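Local coordinates for nucleotidyltransferase-like protein (Exiguobacterium sibiricum, PDB 3C18) that probably acts as a nucleotidyltransferase, moving a nucleotidyl group onto an acceptor that is not identified, at residues L163-E167 with K219-G223; L157-R162 with V176-A180; L227-M231 with F263-I269; C120-S124 with S222-L227; V153-L157 with L190-L194. All coordinates share one frame; numbering follows the deposited sequence. Where two conformers were deposited one is given.

The five contacts follow the helical part of the chain from its dimer-facing side to its helix-turn-helix end. Contacts 5, 2 and 1 lie in turn along helix 146-167. Contacts 5 and 2 share L157, have centres about 9 Å apart and both touch the second subunit; the centres of contacts 1 and 2 are about 11 Å apart. At contact 1 helix 220-231 begins; it continues through contact 4, which shares S222 and G223 (centre about 7 Å away), to contact 3, centred about 11 Å from contact 4. Contacts 3 and 5 are about 26 Å apart between centres. No ligand marks an active site among these joints between helices, which in contact 3 include a strand.

Contact 1. Residues L163-E167 with K219-G223; sequences LSVLE and KVLSG
E167 carries its CG beside the backbone N (chi1 -77°) and runs straight on from there, which takes its carboxylate across to K219 and S222. K219 stays extended as far as CE and bends only at the last torsion (chi4 -77°), turning NZ onto the acid. The joint ties the bundle of the YgxA-like substrate binding domain to the helix that leads into the helix-turn-helix domain. E167 stands late in helix 146-167, while K219 is the single residue between helices 201-218 and 220-231, at the N-cap position of the second.

Both carboxylate oxygens are gripped. OE1 of E167 receives K219 NZ at 2.5 Å through its syn lone pair, making a salt bridge, and OE2 of E167 accepts a hydrogen bond from S222 OG at 2.7 Å on its anti lone pair. With a donor on each oxygen, the group is held against rotation about its CG-CD bond, and the ammonium probably helps to keep it ionised. K219 NZ has a second salt bridge, to D184, which places the amine between two acids.

The aliphatic part of the lysine is used as well. The side chains of L163 and K219 run alongside in opposite senses, with L163 CD2 4.0 Å from K219 CD.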
# COMPACT_ATOMS: atom_id res chain seq x y z
N LEU A 163 -4.16 0.27 -15.63
CA LEU A 163 -5.38 1.01 -16.01
C LEU A 163 -5.80 0.66 -17.41
O LEU A 163 -6.99 0.39 -17.70
CB LEU A 163 -5.15 2.52 -15.88
CG LEU A 163 -6.28 3.43 -16.33
CD1 LEU A 163 -7.59 3.15 -15.63
CD2 LEU A 163 -5.83 4.84 -16.10
N SER A 164 -4.82 0.58 -18.29
CA SER A 164 -5.08 0.27 -19.69
C SER A 164 -5.68 -1.12 -19.84
O SER A 164 -6.54 -1.36 -20.68
CB SER A 164 -3.81 0.42 -20.51
OG SER A 164 -3.32 1.75 -20.36
N VAL A 165 -5.25 -2.03 -18.97
CA VAL A 165 -5.75 -3.40 -18.96
C VAL A 165 -7.20 -3.40 -18.45
O VAL A 165 -8.09 -4.01 -19.05
CB VAL A 165 -4.88 -4.34 -18.12
CG1 VAL A 165 -5.54 -5.70 -17.95
CG2 VAL A 165 -3.52 -4.49 -18.79
N LEU A 166 -7.44 -2.72 -17.34
CA LEU A 166 -8.80 -2.59 -16.80
C LEU A 166 -9.73 -1.99 -17.86
O LEU A 166 -10.87 -2.41 -18.02
CB LEU A 166 -8.79 -1.68 -15.55
CG LEU A 166 -8.24 -2.31 -14.26
CD1 LEU A 166 -7.80 -1.21 -13.26
CD2 LEU A 166 -9.26 -3.27 -13.62
N GLU A 167 -9.23 -1.04 -18.62
CA GLU A 167 -10.07 -0.34 -19.58
C GLU A 167 -10.65 -1.30 -20.58
O GLU A 167 -11.70 -1.08 -21.11
CB GLU A 167 -9.32 0.76 -20.34
CG GLU A 167 -9.10 2.03 -19.55
CD GLU A 167 -8.32 3.07 -20.32
OE1 GLU A 167 -7.35 2.69 -21.02
OE2 GLU A 167 -8.62 4.28 -20.17
N LYS A 219 -7.11 9.37 -20.71
CA LYS A 219 -7.83 8.36 -19.91
C LYS A 219 -8.56 8.97 -18.73
O LYS A 219 -8.96 8.30 -17.80
CB LYS A 219 -6.85 7.30 -19.40
CG LYS A 219 -6.07 6.61 -20.52
CD LYS A 219 -5.30 5.39 -20.07
CE LYS A 219 -4.55 4.74 -21.23
NZ LYS A 219 -5.45 3.97 -22.10
N VAL A 220 -8.74 10.25 -18.81
CA VAL A 220 -9.31 11.02 -17.73
C VAL A 220 -10.70 10.51 -17.37
O VAL A 220 -11.09 10.41 -16.19
CB VAL A 220 -9.31 12.55 -18.09
CG1 VAL A 220 -10.37 12.86 -19.13
CG2 VAL A 220 -9.51 13.39 -16.83
N LEU A 221 -11.46 10.15 -18.40
CA LEU A 221 -12.84 9.69 -18.14
C LEU A 221 -12.88 8.31 -17.52
O LEU A 221 -13.80 7.96 -16.77
CB LEU A 221 -13.72 9.79 -19.38
CG LEU A 221 -14.07 11.22 -19.81
CD1 LEU A 221 -14.98 11.21 -21.06
CD2 LEU A 221 -14.71 12.01 -18.65
N SER A 222 -11.85 7.52 -17.77
CA SER A 222 -11.78 6.17 -17.20
C SER A 222 -11.53 6.29 -15.72
O SER A 222 -12.06 5.55 -14.87
CB SER A 222 -10.67 5.35 -17.85
OG SER A 222 -11.02 5.02 -19.19
N GLY A 223 -10.73 7.28 -15.40
CA GLY A 223 -10.32 7.52 -14.05
C GLY A 223 -11.43 8.14 -13.22
O GLY A 223 -11.61 7.81 -12.04

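Contact 2. Residues L157-R162 with V176-A180; sequences LHHLAR and VWEQA
W177 reaches from helix 176-183 to the side of helix 146-167 formed by L157, H158 and A161. Its CB points past that helix, but with CG placed beside the backbone N (chi1 -74°) the indole swings back over it. Along the pyrrole edge, NE1 lies near the plane of the H158 imidazole, 4.1 Å from H158 CD2; the two rings meet obliquely. NE1 also makes a weak hydrogen bond to T151 of the second subunit. Farther out, the six-membered ring receives A161 CB over its face in a CH-pi contact, 3.8 Å from the ring centroid and 16° off the normal. At the far corner, W177 CH2 comes to 3.5 Å from L157 O.

Both helices belong to the bundle of the YgxA-like substrate binding domain. Their short segments cross at 55° with the axes 9.4 Å apart, close enough for A161 CB to touch A180 CB at 4.2 Å.

V176 uses both branches. CG1, set between its backbone N and carbonyl carbon, approaches H158 NE2 at 3.5 Å, and CG2 packs on R162 CG at 3.8 Å. Behind the indole, Y191 of helix 185-195 stacks on W177, and the W177 backbone N is hydrogen-bonded to D148 OD1 of the second subunit.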
# COMPACT_ATOMS: atom_id res chain seq x y z
N LEU A 157 4.15 4.67 -14.95
CA LEU A 157 3.96 3.89 -16.20
C LEU A 157 3.34 2.53 -15.90
O LEU A 157 2.53 2.01 -16.64
CB LEU A 157 5.28 3.70 -16.93
CG LEU A 157 5.77 4.90 -17.73
CD1 LEU A 157 7.21 4.73 -18.13
CD2 LEU A 157 4.92 5.10 -18.93
N HIS A 158 3.72 1.98 -14.77
CA HIS A 158 3.20 0.68 -14.33
C HIS A 158 1.71 0.83 -14.01
O HIS A 158 0.89 0.02 -14.39
CB HIS A 158 3.96 0.16 -13.11
CG HIS A 158 3.64 -1.26 -12.79
ND1 HIS A 158 3.16 -1.66 -11.56
CD2 HIS A 158 3.70 -2.37 -13.55
CE1 HIS A 158 2.95 -2.96 -11.59
NE2 HIS A 158 3.28 -3.42 -12.78
N HIS A 159 1.34 1.90 -13.33
CA HIS A 159 -0.10 2.12 -13.06
C HIS A 159 -0.91 2.33 -14.32
O HIS A 159 -2.09 1.96 -14.39
CB HIS A 159 -0.33 3.29 -12.10
CG HIS A 159 0.16 3.00 -10.73
ND1 HIS A 159 -0.30 1.93 -9.99
CD2 HIS A 159 1.10 3.61 -9.98
CE1 HIS A 159 0.32 1.92 -8.83
NE2 HIS A 159 1.18 2.92 -8.80
N LEU A 160 -0.27 2.94 -15.31
CA LEU A 160 -0.91 3.25 -16.60
C LEU A 160 -1.20 1.97 -17.39
O LEU A 160 -2.21 1.84 -18.09
CB LEU A 160 -0.03 4.20 -17.42
CG LEU A 160 -0.46 4.66 -18.82
CD1 LEU A 160 -1.65 5.55 -18.81
CD2 LEU A 160 0.69 5.36 -19.55
N ALA A 161 -0.29 1.02 -17.27
CA ALA A 161 -0.43 -0.31 -17.91
C ALA A 161 -1.59 -1.06 -17.26
O ALA A 161 -2.37 -1.67 -17.92
CB ALA A 161 0.83 -1.12 -17.75
N ARG A 162 -1.69 -0.98 -15.94
CA ARG A 162 -2.78 -1.67 -15.19
C ARG A 162 -4.13 -1.05 -15.55
O ARG A 162 -5.11 -1.75 -15.80
CB ARG A 162 -2.52 -1.63 -13.67
CG ARG A 162 -1.33 -2.51 -13.24
CD ARG A 162 -0.92 -2.29 -11.79
NE ARG A 162 -2.08 -2.35 -10.91
CZ ARG A 162 -2.61 -3.47 -10.45
NH1 ARG A 162 -2.10 -4.63 -10.79
NH2 ARG A 162 -3.68 -3.43 -9.66
N VAL A 176 1.67 -7.73 -16.28
CA VAL A 176 0.87 -6.66 -16.86
C VAL A 176 1.40 -6.10 -18.19
O VAL A 176 0.61 -5.74 -19.07
CB VAL A 176 0.66 -5.51 -15.87
CG1 VAL A 176 1.92 -4.63 -15.80
CG2 VAL A 176 -0.59 -4.72 -16.27
N TRP A 177 2.72 -6.03 -18.36
CA TRP A 177 3.30 -5.50 -19.63
C TRP A 177 2.97 -6.39 -20.81
O TRP A 177 2.82 -5.93 -21.95
CB TRP A 177 4.82 -5.25 -19.55
CG TRP A 177 5.12 -4.04 -18.73
CD1 TRP A 177 5.73 -4.00 -17.53
CD2 TRP A 177 4.69 -2.71 -19.01
NE1 TRP A 177 5.75 -2.72 -17.04
CE2 TRP A 177 5.12 -1.90 -17.94
CE3 TRP A 177 4.00 -2.12 -20.06
CZ2 TRP A 177 4.89 -0.53 -17.89
CZ3 TRP A 177 3.77 -0.74 -20.01
CH2 TRP A 177 4.20 0.03 -18.94
N GLU A 178 2.86 -7.67 -20.52
CA GLU A 178 2.48 -8.66 -21.55
C GLU A 178 1.06 -8.38 -21.98
O GLU A 178 0.75 -8.33 -23.16
CB GLU A 178 2.54 -10.08 -20.98
CG GLU A 178 3.92 -10.50 -20.44
CD GLU A 178 4.88 -10.87 -21.54
OE1 GLU A 178 4.61 -10.53 -22.71
OE2 GLU A 178 5.92 -11.52 -21.23
N GLN A 179 0.20 -8.22 -20.99
CA GLN A 179 -1.22 -7.92 -21.20
C GLN A 179 -1.35 -6.64 -21.98
O GLN A 179 -2.18 -6.54 -22.87
CB GLN A 179 -1.97 -7.75 -19.88
CG GLN A 179 -2.17 -8.99 -19.05
CD GLN A 179 -2.98 -8.74 -17.77
OE1 GLN A 179 -2.47 -8.17 -16.80
NE2 GLN A 179 -4.23 -9.19 -17.76
N ALA A 180 -0.50 -5.67 -21.65
CA ALA A 180 -0.61 -4.30 -22.21
C ALA A 180 -0.08 -4.21 -23.61
O ALA A 180 -0.40 -3.29 -24.36
CB ALA A 180 0.10 -3.28 -21.30

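Contact 3. Residues L227-M231 with F263-I269; sequences LFEVM and FIRKGLI
F228 and I269 are the closest pair of the two backbones, with CA atoms 8.6 Å apart, and the chain reaches I269 by a Schellman motif in which G267, at positive phi, closes the C-terminal end of helix 253-265 just beyond its last turn, with bonds from L268 N to F263 O and from G267 N to I264 O. Side chains make the contacts across it.

F228 leans across with CG beside its backbone N (chi1 -57°) and drives the CZ corner of its ring into the face of F263. CZ stands 3.8 Å above that plane, over its centre, and the planes meet at 64°: a T-shaped (edge-to-face) pair with centroids 4.9 Å apart. The same CZ touches L268 CB at 3.8 Å, and F228 CE1 rests on I269 CG1 at 3.9 Å; three residues of 263-269 touch the outer end of the ring. L227 approaches F263 differently, laying CD2 at the ring edge, 3.8 Å from CE2 of F263. M231, a selenomethionine, crosses I269 at about a right angle and brings SE to 4.1 Å from CD1 of I269.

Without its ring, as with a serine at F263, the edge of F228 is likely to lose the face it meets, and L227 CD2 its neighbour.

V220 extends the packing to F263 and L268 from the start of helix 220-231. The order of helix, short strand, two helices and a two-stranded hairpin is consistent with a winged helix-turn-helix fold; here its first helix is joined to the end of its third and the start of the strand that follows.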
# COMPACT_ATOMS: atom_id res chain seq x y z
N LEU A 227 -16.24 8.13 -9.73
CA LEU A 227 -16.46 9.31 -8.88
C LEU A 227 -17.65 10.10 -9.42
O LEU A 227 -18.62 10.35 -8.72
CB LEU A 227 -15.18 10.19 -8.86
CG LEU A 227 -15.23 11.50 -8.05
CD1 LEU A 227 -15.53 11.18 -6.55
CD2 LEU A 227 -13.89 12.28 -8.17
N PHE A 228 -17.65 10.37 -10.71
CA PHE A 228 -18.72 11.21 -11.31
C PHE A 228 -20.10 10.59 -11.14
O PHE A 228 -21.07 11.26 -10.83
CB PHE A 228 -18.48 11.47 -12.79
CG PHE A 228 -17.16 12.10 -13.07
CD1 PHE A 228 -16.58 12.94 -12.14
CD2 PHE A 228 -16.55 11.92 -14.30
CE1 PHE A 228 -15.38 13.56 -12.40
CE2 PHE A 228 -15.32 12.51 -14.56
CZ PHE A 228 -14.75 13.33 -13.60
N GLU A 229 -20.15 9.28 -11.26
CA GLU A 229 -21.42 8.56 -11.15
C GLU A 229 -21.93 8.67 -9.73
O GLU A 229 -23.13 8.86 -9.51
CB GLU A 229 -21.27 7.09 -11.52
CG GLU A 229 -22.57 6.28 -11.44
N VAL A 230 -21.04 8.53 -8.76
CA VAL A 230 -21.46 8.65 -7.34
C VAL A 230 -21.95 10.09 -7.11
O VAL A 230 -22.96 10.33 -6.44
CB VAL A 230 -20.34 8.29 -6.35
CG1 VAL A 230 -20.66 8.81 -4.92
CG2 VAL A 230 -20.13 6.80 -6.34
N MSE A 231 -21.24 11.05 -7.68
CA MSE A 231 -21.56 12.47 -7.45
C MSE A 231 -22.90 12.85 -8.04
O MSE A 231 -23.67 13.64 -7.46
CB MSE A 231 -20.47 13.37 -7.97
CG MSE A 231 -19.27 13.38 -7.10
SE MSE A 231 -17.79 14.44 -7.77
CE MSE A 231 -18.40 16.20 -7.20
N PHE A 263 -9.53 16.97 -11.78
CA PHE A 263 -10.73 17.01 -12.60
C PHE A 263 -11.23 18.46 -12.78
O PHE A 263 -11.82 18.82 -13.78
CB PHE A 263 -11.80 16.12 -12.02
CG PHE A 263 -11.47 14.64 -12.06
CD1 PHE A 263 -10.95 14.08 -13.18
CD2 PHE A 263 -11.74 13.81 -10.99
CE1 PHE A 263 -10.67 12.74 -13.21
CE2 PHE A 263 -11.46 12.46 -11.03
CZ PHE A 263 -10.94 11.94 -12.14
N ILE A 264 -10.94 19.32 -11.81
CA ILE A 264 -11.35 20.73 -11.89
C ILE A 264 -10.54 21.37 -12.99
O ILE A 264 -11.04 22.09 -13.82
CB ILE A 264 -11.11 21.51 -10.57
CG1 ILE A 264 -12.15 21.07 -9.51
CG2 ILE A 264 -11.19 23.00 -10.83
CD1 ILE A 264 -11.88 21.59 -8.20
N ARG A 265 -9.26 21.04 -13.03
CA ARG A 265 -8.36 21.63 -14.03
C ARG A 265 -8.64 21.11 -15.43
O ARG A 265 -8.29 21.73 -16.40
CB ARG A 265 -6.91 21.38 -13.66
CG ARG A 265 -6.48 22.22 -12.48
CD ARG A 265 -5.02 22.01 -12.13
NE ARG A 265 -4.82 20.74 -11.44
CZ ARG A 265 -4.06 19.74 -11.89
NH1 ARG A 265 -3.37 19.87 -13.02
NH2 ARG A 265 -3.97 18.63 -11.18
N LYS A 266 -9.28 19.97 -15.53
CA LYS A 266 -9.59 19.36 -16.83
C LYS A 266 -11.01 19.71 -17.25
O LYS A 266 -11.50 19.26 -18.30
CB LYS A 266 -9.46 17.85 -16.78
CG LYS A 266 -8.06 17.38 -16.57
CD LYS A 266 -7.13 17.94 -17.59
CE LYS A 266 -5.69 17.80 -17.17
NZ LYS A 266 -4.82 18.72 -17.92
N GLY A 267 -11.66 20.47 -16.41
CA GLY A 267 -12.99 20.98 -16.71
C GLY A 267 -14.12 20.03 -16.46
O GLY A 267 -15.23 20.28 -16.87
N LEU A 268 -13.86 18.95 -15.72
CA LEU A 268 -14.90 17.92 -15.49
C LEU A 268 -15.66 18.08 -14.17
O LEU A 268 -16.70 17.47 -13.93
CB LEU A 268 -14.26 16.54 -15.52
CG LEU A 268 -13.72 16.16 -16.91
CD1 LEU A 268 -12.90 14.86 -16.81
CD2 LEU A 268 -14.89 16.02 -17.86
N ILE A 269 -15.09 18.90 -13.31
CA ILE A 269 -15.69 19.23 -12.02
C ILE A 269 -15.68 20.73 -11.88
O ILE A 269 -14.71 21.40 -12.27
CB ILE A 269 -14.99 18.55 -10.81
CG1 ILE A 269 -15.44 17.10 -10.65
CG2 ILE A 269 -15.35 19.26 -9.51
CD1 ILE A 269 -14.67 16.34 -9.56

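Contact 4. Residues C120-S124 with S222-L227; sequences CLQMS and SGGKYL
S124 and G223 meet where two helices come very close: the axes of the two short segments come within 7.2 Å, and the CA atoms of S124 and G223 are 4.4 Å apart. S124 holds OG beside its backbone N (chi1 -66°), from where it donates to G223 O at 2.6 Å, tilted out of the carbonyl plane. Helix 220-231 is kinked here, as the N atoms of Y226 and L227 make no bond to the preceding turn, and the serine takes up a carbonyl left over by the kink. A water serves the other: it accepts from Y226 N at 3.0 Å and donates to S222 O and to C120 O, bridging the kink and both helices.

L121 and Y226 both extend away from their backbone N (chi1 174° and -178°) and lie side by side, pointing the same way. CD1 of L121 sits over one face of the phenol ring, 4.0 Å from its centroid, in a CH-pi contact, while L121 CB touches Y226 CE1 at 3.8 Å. The Y226 hydroxyl is bonded to R248 O. On the other flank M123, a selenomethionine, packs CB on S222 O at 3.6 Å and bends at chi3, bringing SE near S222 CB.

Helix 146-167 covers M123 through L163, L166 and E167, helix 253-265 backs L227 through L256 and F263, and Q122 NE2 bonds I80 O in helix 72-81 of the nucleotidyltransferase-like part.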
# COMPACT_ATOMS: atom_id res chain seq x y z
N CYS A 120 -14.87 -0.21 -12.42
CA CYS A 120 -14.78 1.26 -12.47
C CYS A 120 -14.09 1.78 -11.25
O CYS A 120 -13.33 2.74 -11.33
CB CYS A 120 -16.15 1.92 -12.64
SG CYS A 120 -16.73 1.71 -14.35
N LEU A 121 -14.32 1.14 -10.12
CA LEU A 121 -13.67 1.54 -8.85
C LEU A 121 -12.18 1.27 -8.95
O LEU A 121 -11.35 2.09 -8.55
CB LEU A 121 -14.25 0.76 -7.66
CG LEU A 121 -13.53 1.01 -6.33
CD1 LEU A 121 -13.40 2.49 -6.04
CD2 LEU A 121 -14.24 0.27 -5.21
N GLN A 122 -11.85 0.12 -9.51
CA GLN A 122 -10.43 -0.24 -9.73
C GLN A 122 -9.73 0.74 -10.68
O GLN A 122 -8.53 1.02 -10.54
CB GLN A 122 -10.33 -1.67 -10.22
CG GLN A 122 -10.62 -2.70 -9.09
CD GLN A 122 -10.50 -4.11 -9.54
OE1 GLN A 122 -9.62 -4.44 -10.36
NE2 GLN A 122 -11.37 -5.00 -8.99
N MSE A 123 -10.48 1.25 -11.65
CA MSE A 123 -9.93 2.17 -12.63
C MSE A 123 -9.66 3.48 -11.97
O MSE A 123 -8.64 4.09 -12.21
CB MSE A 123 -10.82 2.34 -13.87
CG MSE A 123 -10.82 1.15 -14.77
SE MSE A 123 -11.59 1.52 -16.51
CE MSE A 123 -13.44 1.81 -15.98
N SER A 124 -10.52 3.91 -11.06
CA SER A 124 -10.28 5.18 -10.33
C SER A 124 -9.09 5.05 -9.40
O SER A 124 -8.34 5.97 -9.24
CB SER A 124 -11.51 5.63 -9.55
OG SER A 124 -12.59 5.98 -10.43
N SER A 222 -11.85 7.52 -17.77
CA SER A 222 -11.78 6.17 -17.20
C SER A 222 -11.53 6.29 -15.72
O SER A 222 -12.06 5.55 -14.87
CB SER A 222 -10.67 5.35 -17.85
OG SER A 222 -11.02 5.02 -19.19
N GLY A 223 -10.73 7.28 -15.40
CA GLY A 223 -10.32 7.52 -14.05
C GLY A 223 -11.43 8.14 -13.22
O GLY A 223 -11.61 7.81 -12.04
N GLY A 224 -12.23 8.99 -13.84
CA GLY A 224 -13.21 9.76 -13.07
C GLY A 224 -14.60 9.19 -13.05
O GLY A 224 -15.44 9.59 -12.26
N LYS A 225 -14.85 8.26 -13.94
CA LYS A 225 -16.21 7.71 -14.13
C LYS A 225 -16.90 7.25 -12.82
O LYS A 225 -18.06 7.57 -12.55
CB LYS A 225 -16.16 6.60 -15.18
CG LYS A 225 -17.39 5.76 -15.33
CD LYS A 225 -17.19 4.75 -16.48
CE LYS A 225 -18.15 3.57 -16.37
NZ LYS A 225 -19.54 3.87 -16.79
N TYR A 226 -16.19 6.50 -12.01
CA TYR A 226 -16.78 6.01 -10.74
C TYR A 226 -17.14 7.17 -9.83
O TYR A 226 -18.20 7.22 -9.25
CB TYR A 226 -15.82 5.06 -10.04
CG TYR A 226 -16.35 4.48 -8.75
CD1 TYR A 226 -17.07 3.30 -8.74
CD2 TYR A 226 -16.11 5.09 -7.55
CE1 TYR A 226 -17.53 2.76 -7.58
CE2 TYR A 226 -16.59 4.56 -6.37
CZ TYR A 226 -17.29 3.39 -6.40
OH TYR A 226 -17.75 2.88 -5.23
N LEU A 227 -16.24 8.13 -9.73
CA LEU A 227 -16.46 9.31 -8.88
C LEU A 227 -17.65 10.10 -9.42
O LEU A 227 -18.62 10.35 -8.72
CB LEU A 227 -15.18 10.19 -8.86
CG LEU A 227 -15.23 11.50 -8.05
CD1 LEU A 227 -15.53 11.18 -6.55
CD2 LEU A 227 -13.89 12.28 -8.17
O HOH W 1 -13.82 4.97 -12.88

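Contact 5. Residues V153-L157 with L190-L194; sequences VHHAL and LYEQL
L157 enters the space between L190, Y191 and L194, joining helices 146-167 and 185-195 as a near-antiparallel pair (152°) in the bundle of the YgxA-like substrate binding domain. The axes of the two segments stay 10.9 Å apart, so the side chains do the bridging. The two methyls of L157 part company: CD2 goes to L190 CD2 at 3.7 Å, while CD1 is pressed against L194 CD2 at 3.5 Å, tighter than usual for carbons, and also meets the edge of the Y191 ring at CD1, 4.0 Å away. V153, one turn earlier, backs the L194 methyl, with its CG1 4.0 Å from L194 CD2.

Y191 starts out past the facing helix, but its CG lies opposite the backbone N (chi1 177°) and this carries the ring along to H154. The imidazole and the phenol meet obliquely, planes at 59°, with H154 CD2 3.8 Å from Y191 CE1 at the phenol's edge.

The next shell settles both rings. The Y191 hydroxyl is hydrogen-bonded to the backbone O of Y147 of the second subunit; H154 stacks on H154 of that subunit, so this layer belongs to the dimer interface. Were Y191 exchanged for a leucine, the Y147 carbonyl would probably lose its hydroxyl mate and the H154 imidazole the phenol edge beside it. A208, L209 and L212 of helix 201-218 also pack on V153. Where the two rings come together, H154 NE2 lies 3.5 Å from Y191 OH.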
# COMPACT_ATOMS: atom_id res chain seq x y z
N VAL A 153 8.40 8.04 -12.28
CA VAL A 153 7.93 7.97 -13.65
C VAL A 153 7.67 6.51 -14.01
O VAL A 153 6.67 6.17 -14.65
CB VAL A 153 8.89 8.59 -14.65
CG1 VAL A 153 8.62 8.05 -16.02
CG2 VAL A 153 8.72 10.11 -14.60
N HIS A 154 8.57 5.65 -13.56
CA HIS A 154 8.50 4.21 -13.86
C HIS A 154 7.25 3.63 -13.20
O HIS A 154 6.47 2.91 -13.81
CB HIS A 154 9.77 3.51 -13.38
CG HIS A 154 9.73 2.03 -13.53
ND1 HIS A 154 9.11 1.21 -12.61
CD2 HIS A 154 10.20 1.21 -14.50
CE1 HIS A 154 9.18 -0.04 -13.02
NE2 HIS A 154 9.85 -0.07 -14.15
N HIS A 155 7.02 4.01 -11.97
CA HIS A 155 5.85 3.54 -11.24
C HIS A 155 4.58 4.02 -11.92
O HIS A 155 3.61 3.29 -12.08
CB HIS A 155 5.88 4.01 -9.79
CG HIS A 155 6.96 3.39 -8.96
ND1 HIS A 155 6.96 3.45 -7.58
CD2 HIS A 155 8.07 2.69 -9.30
CE1 HIS A 155 8.03 2.83 -7.11
NE2 HIS A 155 8.71 2.36 -8.13
N ALA A 156 4.59 5.28 -12.35
CA ALA A 156 3.40 5.84 -13.02
C ALA A 156 3.11 5.04 -14.24
O ALA A 156 1.97 4.77 -14.59
CB ALA A 156 3.63 7.32 -13.43
N LEU A 157 4.15 4.67 -14.95
CA LEU A 157 3.96 3.89 -16.20
C LEU A 157 3.34 2.53 -15.90
O LEU A 157 2.53 2.01 -16.64
CB LEU A 157 5.28 3.70 -16.93
CG LEU A 157 5.77 4.90 -17.73
CD1 LEU A 157 7.21 4.73 -18.13
CD2 LEU A 157 4.92 5.10 -18.93
N LEU A 190 5.48 3.54 -24.93
CA LEU A 190 6.03 4.62 -24.08
C LEU A 190 7.01 4.01 -23.05
O LEU A 190 8.06 4.57 -22.73
CB LEU A 190 4.89 5.35 -23.35
CG LEU A 190 5.27 6.61 -22.64
CD1 LEU A 190 5.84 7.56 -23.65
CD2 LEU A 190 4.06 7.21 -21.89
N TYR A 191 6.68 2.83 -22.55
CA TYR A 191 7.53 2.16 -21.53
C TYR A 191 8.81 1.64 -22.15
O TYR A 191 9.90 1.76 -21.61
CB TYR A 191 6.76 1.03 -20.86
CG TYR A 191 7.53 0.23 -19.84
CD1 TYR A 191 7.88 0.77 -18.61
CD2 TYR A 191 7.87 -1.09 -20.09
CE1 TYR A 191 8.56 0.02 -17.69
CE2 TYR A 191 8.57 -1.84 -19.17
CZ TYR A 191 8.90 -1.30 -17.98
OH TYR A 191 9.58 -2.08 -17.06
N GLU A 192 8.64 1.11 -23.35
CA GLU A 192 9.73 0.50 -24.11
C GLU A 192 10.76 1.56 -24.44
O GLU A 192 11.96 1.34 -24.33
CB GLU A 192 9.18 -0.15 -25.38
CG GLU A 192 10.03 -1.27 -25.93
CD GLU A 192 9.33 -2.07 -27.02
OE1 GLU A 192 8.76 -1.44 -27.94
OE2 GLU A 192 9.36 -3.33 -26.96
N GLN A 193 10.27 2.72 -24.84
CA GLN A 193 11.12 3.87 -25.16
C GLN A 193 11.96 4.25 -23.98
O GLN A 193 13.08 4.73 -24.14
CB GLN A 193 10.31 5.13 -25.47
CG GLN A 193 9.61 5.24 -26.79
CD GLN A 193 8.62 6.42 -26.74
OE1 GLN A 193 8.85 7.44 -26.02
NE2 GLN A 193 7.50 6.28 -27.47
N LEU A 194 11.36 4.16 -22.79
CA LEU A 194 12.04 4.57 -21.55
C LEU A 194 13.12 3.54 -21.24
O LEU A 194 14.24 3.89 -20.89
CB LEU A 194 11.06 4.72 -20.36
CG LEU A 194 11.68 5.07 -18.99
CD1 LEU A 194 12.45 6.32 -19.08
CD2 LEU A 194 10.64 5.16 -17.83